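Local coordinates for protein Sodium/sialic acid symporter SiaT (PDB 5NV9) that couples the inward flow of sodium ions to the uptake of the sialic acid N-acetylneuraminic acid across the bacterial inner membrane, at residues Y38-G43 / K102-S107; V258-V263 / L348-S353; F8-V13 / M324-A329. All blocks are in the same frame, centred on the assembly; numbering follows the deposited sequence.

Interaction 1 (Y38-G43 / K102-S107); sequences YFRGGG and KLKITS
Phe39 and Arg40, at the end of the short helix 35-40, are the two residues through which 38-43 reaches the loop 102-107. The Phe39 backbone lies nearest that of Thr106, their CA atoms 6.7 Å apart. Phe39 contributes little more than its base to the loop: CB touches the methyl CG2 of Thr106 at 4.1 Å, and the ring rim at CD2 meets the same methyl obliquely. The rest of the ring turns to helix 328-361, where it packs on Ser352, Ser353 and Asn356.

Arg40 carries the polar part. Its chain runs straight through CG and then bends about the CG-CD bond (chi3 35°), which brings the edge of the guanidinium up to the loop backbone. On the way CD passes the hydroxyl oxygen OG1 of Thr106 at 3.6 Å, a van der Waals contact. At the tip, NH1 donates to the carbonyl O of Ile105 at 2.7 Å, with an N-H...O angle of 147°. That oxygen lies almost exactly in the guanidinium plane, yet NH1 stands 44° out of the plane of the carbonyl, above it. The other side of the group is held by Asp36, whose OD1 makes a salt bridge with NE and thereby restricts rotation of the guanidinium; the same carboxylate probably balances its charge beside Lys104. Past Arg40 the helix ends at Gly41, which has positive phi.

The partner loop has its own helix ending, for Lys104 closes helix 89-102 with a Schellman motif, and Ile105 and Thr106 follow directly. One arginine therefore links two helix C-termini through a backbone carbonyl, a cytoplasmic-side junction between the chain leading to helix 47-58 and the loop after helix 89-102 in a LeuT-fold transporter.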
loop_
_atom_site.group_PDB
_atom_site.type_symbol
_atom_site.label_atom_id
_atom_site.label_comp_id
_atom_site.label_asym_id
_atom_site.label_seq_id
_atom_site.Cartn_x
_atom_site.Cartn_y
_atom_site.Cartn_z
ATOM N N TYR A 38 -6.842 15.498 13.254
ATOM C CA TYR A 38 -5.716 15.205 12.392
ATOM C C TYR A 38 -5.618 13.727 11.970
ATOM O O TYR A 38 -5.138 13.449 10.879
ATOM C CB TYR A 38 -4.450 15.643 13.102
ATOM C CG TYR A 38 -3.281 15.982 12.233
ATOM C CD1 TYR A 38 -3.183 17.234 11.605
ATOM C CD2 TYR A 38 -2.229 15.092 12.077
ATOM C CE1 TYR A 38 -2.081 17.565 10.839
ATOM C CE2 TYR A 38 -1.123 15.428 11.331
ATOM C CZ TYR A 38 -1.071 16.651 10.687
ATOM O OH TYR A 38 0.051 16.983 9.970
ATOM N N PHE A 39 -6.036 12.810 12.853
ATOM C CA PHE A 39 -5.924 11.371 12.617
ATOM C C PHE A 39 -7.270 10.682 12.360
ATOM O O PHE A 39 -7.297 9.649 11.698
ATOM C CB PHE A 39 -5.196 10.678 13.779
ATOM C CG PHE A 39 -3.759 11.150 14.007
ATOM C CD1 PHE A 39 -2.845 11.123 12.997
ATOM C CD2 PHE A 39 -3.366 11.629 15.245
ATOM C CE1 PHE A 39 -1.559 11.531 13.200
ATOM C CE2 PHE A 39 -2.070 12.049 15.479
ATOM C CZ PHE A 39 -1.146 11.977 14.457
ATOM N N ARG A 40 -8.362 11.218 12.929
ATOM C CA ARG A 40 -9.683 10.591 12.830
ATOM C C ARG A 40 -10.624 11.422 11.950
ATOM O O ARG A 40 -11.679 10.943 11.554
ATOM C CB ARG A 40 -10.281 10.320 14.211
ATOM C CG ARG A 40 -9.395 9.371 15.051
ATOM C CD ARG A 40 -9.894 9.051 16.505
ATOM N NE ARG A 40 -11.341 8.978 16.535
ATOM C CZ ARG A 40 -12.085 7.887 16.497
ATOM N NH1 ARG A 40 -11.573 6.678 16.539
ATOM N NH2 ARG A 40 -13.385 8.034 16.492
ATOM N N GLY A 41 -10.240 12.654 11.602
ATOM C CA GLY A 41 -11.055 13.450 10.688
ATOM C C GLY A 41 -12.397 13.934 11.282
ATOM O O GLY A 41 -13.287 14.344 10.532
ATOM N N GLY A 42 -12.523 13.924 12.611
ATOM C CA GLY A 42 -13.746 14.276 13.306
ATOM C C GLY A 42 -15.009 13.538 12.877
ATOM O O GLY A 42 -16.091 14.037 13.046
ATOM N N GLY A 43 -14.901 12.355 12.307
ATOM C CA GLY A 43 -16.096 11.696 11.736
ATOM C C GLY A 43 -16.734 12.387 10.540
ATOM O O GLY A 43 -17.870 12.066 10.228
ATOM N N LYS A 102 -15.492 0.362 18.177
ATOM C CA LYS A 102 -15.991 0.501 19.542
ATOM C C LYS A 102 -14.915 0.955 20.490
ATOM O O LYS A 102 -15.202 1.598 21.506
ATOM C CB LYS A 102 -16.561 -0.797 20.069
ATOM C CG LYS A 102 -17.913 -1.095 19.469
ATOM C CD LYS A 102 -18.351 -2.452 19.879
ATOM C CE LYS A 102 -19.380 -3.004 18.938
ATOM N NZ LYS A 102 -20.630 -2.342 19.205
ATOM N N LEU A 103 -13.674 0.597 20.184
ATOM C CA LEU A 103 -12.551 1.077 20.983
ATOM C C LEU A 103 -12.159 2.494 20.626
ATOM O O LEU A 103 -11.284 3.010 21.260
ATOM C CB LEU A 103 -11.316 0.151 20.889
ATOM C CG LEU A 103 -11.417 -1.284 21.472
ATOM C CD1 LEU A 103 -10.270 -2.138 20.961
ATOM C CD2 LEU A 103 -11.465 -1.334 22.986
ATOM N N LYS A 104 -12.775 3.121 19.629
ATOM C CA LYS A 104 -12.440 4.489 19.265
ATOM C C LYS A 104 -10.935 4.651 19.092
ATOM O O LYS A 104 -10.291 5.566 19.650
ATOM C CB LYS A 104 -12.945 5.477 20.310
ATOM C CG LYS A 104 -14.424 5.332 20.636
ATOM C CD LYS A 104 -15.303 5.798 19.497
ATOM C CE LYS A 104 -16.745 5.963 19.956
ATOM N NZ LYS A 104 -17.707 5.315 19.009
ATOM N N ILE A 105 -10.371 3.757 18.290
ATOM C CA ILE A 105 -8.932 3.724 18.130
ATOM C C ILE A 105 -8.452 4.936 17.364
ATOM O O ILE A 105 -9.142 5.407 16.459
ATOM C CB ILE A 105 -8.447 2.426 17.442
ATOM C CG1 ILE A 105 -9.030 2.230 16.052
ATOM C CG2 ILE A 105 -8.808 1.235 18.317
ATOM C CD1 ILE A 105 -8.021 1.805 15.030
ATOM N N THR A 106 -7.266 5.418 17.733
ATOM C CA THR A 106 -6.483 6.225 16.859
ATOM C C THR A 106 -5.546 5.277 16.072
ATOM O O THR A 106 -5.583 5.259 14.829
ATOM C CB THR A 106 -5.734 7.321 17.647
ATOM O OG1 THR A 106 -6.682 8.332 17.971
ATOM C CG2 THR A 106 -4.594 7.957 16.838
ATOM N N SER A 107 -4.818 4.432 16.800
ATOM C CA SER A 107 -3.914 3.409 16.204
ATOM C C SER A 107 -4.557 2.020 16.308
ATOM O O SER A 107 -5.059 1.659 17.341
ATOM C CB SER A 107 -2.567 3.406 16.923
ATOM O OG SER A 107 -1.737 2.354 16.516
#

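Interaction 2 (V258-V263 / L348-S353); sequences VQRYIV and LNSISS
Gln259 reaches from the loop after helix 255-258 to helix 328-361, and its amide engages Asn349 and Ser350 together. The CB of Gln259 starts toward the helix, and beyond CG the chain is extended, which carries the amide the full length of the side chain to the helix surface. CD arrives 3.6 Å from OD1 of Asn349. From there the two ends of the amide part company. NE2 donates to Asn349 OD1 at 2.8 Å, with an N-H...O angle of 170° and a C=O...N angle of 169°, so donor and carbonyl are nearly collinear; the two amide planes are only 14° apart. A second bond from NE2, to the carbonyl O of Phe39, uses the group's remaining donor capacity and fixes which end of the amide is which.

OE1 of Gln259 lies 2.7 Å from Ser350 OG, although the hydroxyl proton also has the carbonyl O of Ser346 within reach. Ser353 OG stands farther off, at 4.0 Å from OE1. Its proton is spent one turn back on the helix, on the carbonyl O of Ser350, at 2.7 Å.

Arg260, next along the loop, reaches the helix through water: NH1 donates to it at 3.0 Å, the water sitting at the edge of the guanidinium in its plane, and the water in turn donates a weak bond to Asn349 OD1. The other arms of the guanidinium are engaged elsewhere, NE by Ser53 and NH2 weakly by Asp182.

Asp182 and Ser346 are ligands of the second sodium ion, and the Arg260 side chain comes, at its nearest atom, about 4 Å from a bound sodium, evidently this one. Arg260 thus sits in the second shell of the Na3 site, with the Gln259-Asn349-Ser350 group as buried polar packing next to it.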
loop_
_atom_site.group_PDB
_atom_site.type_symbol
_atom_site.label_atom_id
_atom_site.label_comp_id
_atom_site.label_asym_id
_atom_site.label_seq_id
_atom_site.Cartn_x
_atom_site.Cartn_y
_atom_site.Cartn_z
ATOM N N VAL A 258 -6.529 0.515 8.053
ATOM C CA VAL A 258 -7.390 0.399 9.206
ATOM C C VAL A 258 -7.857 1.755 9.679
ATOM O O VAL A 258 -8.988 1.932 10.106
ATOM C CB VAL A 258 -6.700 -0.368 10.399
ATOM C CG1 VAL A 258 -7.601 -0.329 11.601
ATOM C CG2 VAL A 258 -6.470 -1.816 10.055
ATOM N N GLN A 259 -6.992 2.739 9.600
ATOM C CA GLN A 259 -7.394 4.134 9.876
ATOM C C GLN A 259 -8.622 4.624 9.103
ATOM O O GLN A 259 -9.424 5.415 9.627
ATOM C CB GLN A 259 -6.214 5.053 9.571
ATOM C CG GLN A 259 -6.055 6.203 10.537
ATOM C CD GLN A 259 -4.934 7.116 10.102
ATOM O OE1 GLN A 259 -3.960 6.627 9.515
ATOM N NE2 GLN A 259 -5.071 8.445 10.344
ATOM N N ARG A 260 -8.792 4.170 7.863
ATOM C CA ARG A 260 -9.982 4.567 7.083
ATOM C C ARG A 260 -11.276 3.962 7.598
ATOM O O ARG A 260 -12.336 4.439 7.240
ATOM C CB ARG A 260 -9.838 4.221 5.604
ATOM C CG ARG A 260 -9.131 5.262 4.786
ATOM C CD ARG A 260 -7.634 5.153 4.863
ATOM N NE ARG A 260 -6.990 6.288 4.191
ATOM C CZ ARG A 260 -5.843 6.851 4.579
ATOM N NH1 ARG A 260 -5.182 6.384 5.621
ATOM N NH2 ARG A 260 -5.385 7.905 3.939
ATOM N N TYR A 261 -11.211 2.914 8.424
ATOM C CA TYR A 261 -12.412 2.314 8.978
ATOM C C TYR A 261 -13.067 3.150 10.077
ATOM O O TYR A 261 -14.230 2.914 10.401
ATOM C CB TYR A 261 -12.109 0.905 9.543
ATOM C CG TYR A 261 -11.483 -0.102 8.526
ATOM C CD1 TYR A 261 -11.615 0.035 7.130
ATOM C CD2 TYR A 261 -10.770 -1.202 8.998
ATOM C CE1 TYR A 261 -11.050 -0.913 6.246
ATOM C CE2 TYR A 261 -10.242 -2.160 8.132
ATOM C CZ TYR A 261 -10.345 -2.021 6.769
ATOM O OH TYR A 261 -9.749 -3.035 5.996
ATOM N N ILE A 262 -12.317 4.074 10.677
ATOM C CA ILE A 262 -12.785 4.854 11.827
ATOM C C ILE A 262 -13.052 6.347 11.491
ATOM O O ILE A 262 -13.472 7.122 12.353
ATOM C CB ILE A 262 -11.819 4.670 13.032
ATOM C CG1 ILE A 262 -10.373 5.035 12.722
ATOM C CG2 ILE A 262 -11.747 3.184 13.397
ATOM C CD1 ILE A 262 -10.026 6.460 13.006
ATOM N N VAL A 263 -12.795 6.761 10.250
ATOM C CA VAL A 263 -13.068 8.159 9.872
ATOM C C VAL A 263 -14.512 8.442 9.496
ATOM O O VAL A 263 -14.915 9.632 9.388
ATOM C CB VAL A 263 -12.151 8.638 8.716
ATOM C CG1 VAL A 263 -10.712 8.623 9.128
ATOM C CG2 VAL A 263 -12.356 7.855 7.447
ATOM N N LEU A 348 2.741 8.371 5.699
ATOM C CA LEU A 348 3.254 9.412 6.653
ATOM C C LEU A 348 2.264 9.757 7.778
ATOM O O LEU A 348 2.624 9.769 8.988
ATOM C CB LEU A 348 3.648 10.691 5.957
ATOM C CG LEU A 348 4.855 10.674 4.988
ATOM C CD1 LEU A 348 4.992 12.053 4.304
ATOM C CD2 LEU A 348 6.143 10.281 5.636
ATOM N N ASN A 349 1.025 9.989 7.411
ATOM C CA ASN A 349 0.007 10.214 8.414
ATOM C C ASN A 349 -0.194 9.025 9.381
ATOM O O ASN A 349 -0.361 9.230 10.590
ATOM C CB ASN A 349 -1.308 10.605 7.790
ATOM C CG ASN A 349 -2.361 10.940 8.835
ATOM O OD1 ASN A 349 -3.086 10.060 9.241
ATOM N ND2 ASN A 349 -2.515 12.217 9.189
ATOM N N SER A 350 -0.168 7.801 8.857
ATOM C CA SER A 350 -0.346 6.614 9.708
ATOM C C SER A 350 0.787 6.419 10.592
ATOM O O SER A 350 0.605 5.933 11.712
ATOM C CB SER A 350 -0.600 5.379 8.881
ATOM O OG SER A 350 -1.852 5.550 8.233
ATOM N N ILE A 351 1.994 6.662 10.079
ATOM C CA ILE A 351 3.212 6.626 10.921
ATOM C C ILE A 351 3.070 7.562 12.076
ATOM O O ILE A 351 3.267 7.176 13.248
ATOM C CB ILE A 351 4.480 6.921 10.169
ATOM C CG1 ILE A 351 4.855 5.752 9.297
ATOM C CG2 ILE A 351 5.643 7.181 11.141
ATOM C CD1 ILE A 351 5.777 6.116 8.133
ATOM N N SER A 352 2.709 8.791 11.795
ATOM C CA SER A 352 2.443 9.768 12.882
ATOM C C SER A 352 1.293 9.401 13.774
ATOM O O SER A 352 1.400 9.667 14.949
ATOM C CB SER A 352 2.249 11.149 12.359
ATOM O OG SER A 352 2.030 12.068 13.414
ATOM N N SER A 353 0.203 8.767 13.285
ATOM C CA SER A 353 -0.858 8.365 14.182
ATOM C C SER A 353 -0.373 7.270 15.230
ATOM O O SER A 353 -0.735 7.327 16.412
ATOM C CB SER A 353 -2.085 7.839 13.401
ATOM O OG SER A 353 -1.822 6.523 12.852
HETATM O O HOH W 1 -2.847 8.004 6.590
#

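Interaction 3 (F8-V13 / M324-A329); sequences FINYAV and MPIGIA
Ile326 and Gly327 press against Ile9 and Asn10, joining the turn before helix 328-361 to the first turns of helix 8-29. The segment 324-329 opens with selenomethionine Met324, the first residue to leave the preceding helix 315-323. Its side chain packs toward helix 155-203, but its carbonyl O is joined to the contact through a water, which bonds to it weakly at 3.3 Å and accepts a hydrogen bond from ND2 of Asn10 at 3.0 Å. That amide nitrogen also donates to the carbonyl O of Phe6.

Beyond Pro325, Ile326 meets Ile9 at the surface of the protein. With CG1 anti to the backbone N (chi1 -176°), it lays the CG1-CD1 arm across the Ile9 side chain at about a right angle. CD1 touches CD1 of Ile9 at 3.7 Å, and CG1 lies 3.8 Å from CB of Ile9, so the arm spans the branch point as well as the tip.

Gly327 occupies the N-cap position of helix 328-361 and has positive phi. Its CA and that of Asn10, 5.1 Å apart, are the nearest pair of CA atoms across the contact. Here the N-terminal helix that SSF transporters add to the LeuT core and core helix 328-361 begin side by side at the periplasmic face, and a side chain of one serves the start of the other: Asn10 OD1 accepts from the Gly327 N at 2.9 Å. The bond is bent, at 133°, and the donor is tilted 30° from the carbonyl plane. A weak bond from the N of Gly330 reaches the same oxygen. CG2 of Val13 rests on the carbonyl O of Gly327.

Two residues on, the methyl CB of Ala329 packs against the amide of Asn10, 3.8 Å from OD1.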
loop_
_atom_site.group_PDB
_atom_site.type_symbol
_atom_site.label_atom_id
_atom_site.label_comp_id
_atom_site.label_asym_id
_atom_site.label_seq_id
_atom_site.Cartn_x
_atom_site.Cartn_y
_atom_site.Cartn_z
ATOM N N PHE A 8 6.885 21.932 -22.481
ATOM C CA PHE A 8 6.241 22.900 -21.622
ATOM C C PHE A 8 4.783 22.523 -21.304
ATOM O O PHE A 8 4.357 22.663 -20.156
ATOM C CB PHE A 8 6.236 24.304 -22.260
ATOM C CG PHE A 8 5.370 25.289 -21.513
ATOM C CD1 PHE A 8 5.895 26.032 -20.456
ATOM C CD2 PHE A 8 4.022 25.439 -21.826
ATOM C CE1 PHE A 8 5.093 26.913 -19.742
ATOM C CE2 PHE A 8 3.215 26.304 -21.101
ATOM C CZ PHE A 8 3.752 27.039 -20.058
ATOM N N ILE A 9 4.009 22.127 -22.323
ATOM C CA ILE A 9 2.599 21.764 -22.125
ATOM C C ILE A 9 2.494 20.549 -21.170
ATOM O O ILE A 9 1.733 20.604 -20.222
ATOM C CB ILE A 9 1.860 21.442 -23.426
ATOM C CG1 ILE A 9 1.645 22.713 -24.276
ATOM C CG2 ILE A 9 0.465 20.904 -23.128
ATOM C CD1 ILE A 9 0.944 22.459 -25.598
ATOM N N ASN A 10 3.251 19.494 -21.420
ATOM C CA ASN A 10 3.260 18.335 -20.516
ATOM C C ASN A 10 3.623 18.727 -19.042
ATOM O O ASN A 10 2.909 18.347 -18.059
ATOM C CB ASN A 10 4.210 17.260 -21.062
ATOM C CG ASN A 10 3.629 16.524 -22.237
ATOM O OD1 ASN A 10 2.439 16.369 -22.312
ATOM N ND2 ASN A 10 4.457 16.049 -23.138
ATOM N N TYR A 11 4.680 19.535 -18.894
ATOM C CA TYR A 11 5.005 20.102 -17.618
ATOM C C TYR A 11 3.895 20.880 -16.967
ATOM O O TYR A 11 3.732 20.801 -15.746
ATOM C CB TYR A 11 6.336 20.941 -17.655
ATOM C CG TYR A 11 7.554 20.099 -17.329
ATOM C CD1 TYR A 11 7.681 19.536 -16.083
ATOM C CD2 TYR A 11 8.548 19.843 -18.260
ATOM C CE1 TYR A 11 8.758 18.740 -15.755
ATOM C CE2 TYR A 11 9.640 19.038 -17.944
ATOM C CZ TYR A 11 9.732 18.496 -16.680
ATOM O OH TYR A 11 10.781 17.688 -16.274
ATOM N N ALA A 12 3.171 21.705 -17.730
ATOM C CA ALA A 12 2.195 22.566 -17.128
ATOM C C ALA A 12 1.052 21.730 -16.567
ATOM O O ALA A 12 0.429 22.123 -15.593
ATOM C CB ALA A 12 1.674 23.586 -18.140
ATOM N N VAL A 13 0.751 20.597 -17.217
ATOM C CA VAL A 13 -0.260 19.678 -16.708
ATOM C C VAL A 13 0.209 19.089 -15.386
ATOM O O VAL A 13 -0.541 19.070 -14.398
ATOM C CB VAL A 13 -0.526 18.536 -17.685
ATOM C CG1 VAL A 13 -1.450 17.522 -17.050
ATOM C CG2 VAL A 13 -1.139 19.071 -18.961
HETATM N N MSE A 324 2.340 8.710 -26.612
HETATM C CA MSE A 324 1.103 9.373 -26.225
HETATM C C MSE A 324 1.231 10.821 -26.568
HETATM O O MSE A 324 2.347 11.422 -26.515
HETATM C CB MSE A 324 0.687 9.129 -24.739
HETATM C CG MSE A 324 -0.027 7.796 -24.697
HETATM SE SE MSE A 324 -0.060 7.181 -22.856
HETATM C CE MSE A 324 -2.026 7.282 -22.777
ATOM N N PRO A 325 0.101 11.438 -26.916
ATOM C CA PRO A 325 0.241 12.823 -27.440
ATOM C C PRO A 325 0.467 13.827 -26.367
ATOM O O PRO A 325 0.183 13.577 -25.173
ATOM C CB PRO A 325 -1.086 13.080 -28.151
ATOM C CG PRO A 325 -2.050 12.077 -27.605
ATOM C CD PRO A 325 -1.272 10.914 -27.031
ATOM N N ILE A 326 0.967 14.976 -26.791
ATOM C CA ILE A 326 1.159 16.107 -25.924
ATOM C C ILE A 326 -0.132 16.408 -25.096
ATOM O O ILE A 326 -1.284 16.150 -25.555
ATOM C CB ILE A 326 1.628 17.323 -26.760
ATOM C CG1 ILE A 326 1.942 18.524 -25.875
ATOM C CG2 ILE A 326 0.577 17.731 -27.787
ATOM C CD1 ILE A 326 2.860 19.494 -26.564
ATOM N N GLY A 327 0.055 16.945 -23.884
ATOM C CA GLY A 327 -1.069 17.151 -22.925
ATOM C C GLY A 327 -1.485 15.832 -22.266
ATOM O O GLY A 327 -1.445 15.688 -21.027
ATOM N N ILE A 328 -1.877 14.849 -23.065
ATOM C CA ILE A 328 -2.201 13.543 -22.515
ATOM C C ILE A 328 -1.000 12.911 -21.770
ATOM O O ILE A 328 -1.155 12.410 -20.646
ATOM C CB ILE A 328 -2.833 12.608 -23.578
ATOM C CG1 ILE A 328 -4.232 13.094 -23.945
ATOM C CG2 ILE A 328 -2.937 11.198 -23.036
ATOM C CD1 ILE A 328 -4.867 12.218 -25.029
ATOM N N ALA A 329 0.184 13.007 -22.368
ATOM C CA ALA A 329 1.353 12.477 -21.794
ATOM C C ALA A 329 1.661 13.113 -20.417
ATOM O O ALA A 329 2.029 12.426 -19.434
ATOM C CB ALA A 329 2.521 12.601 -22.769
HETATM O O HOH W 2 4.049 14.075 -25.388
#

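Interactions 1 and 2 adjoin on the cytoplasmic side, their centres 8 Å apart, and meet through Phe39, whose carbonyl O receives Gln259 NE2 and whose ring lies against helix 328-361. Interaction 3 lies about 34 Å from interaction 2, centre to centre, yet engages that same helix, at its periplasmic start. Interaction 2 is wholly buried and almost entirely polar, with amides, hydroxyls and a water meeting near one of the two sodium ions. Interaction 1, partly buried, relies on a charged side chain gripping a main-chain carbonyl beside a little methyl packing. At the outer end, interaction 3 combines an apolar isoleucine pair on the surface with a buried asparagine serving backbone amides, away from the ligand sites.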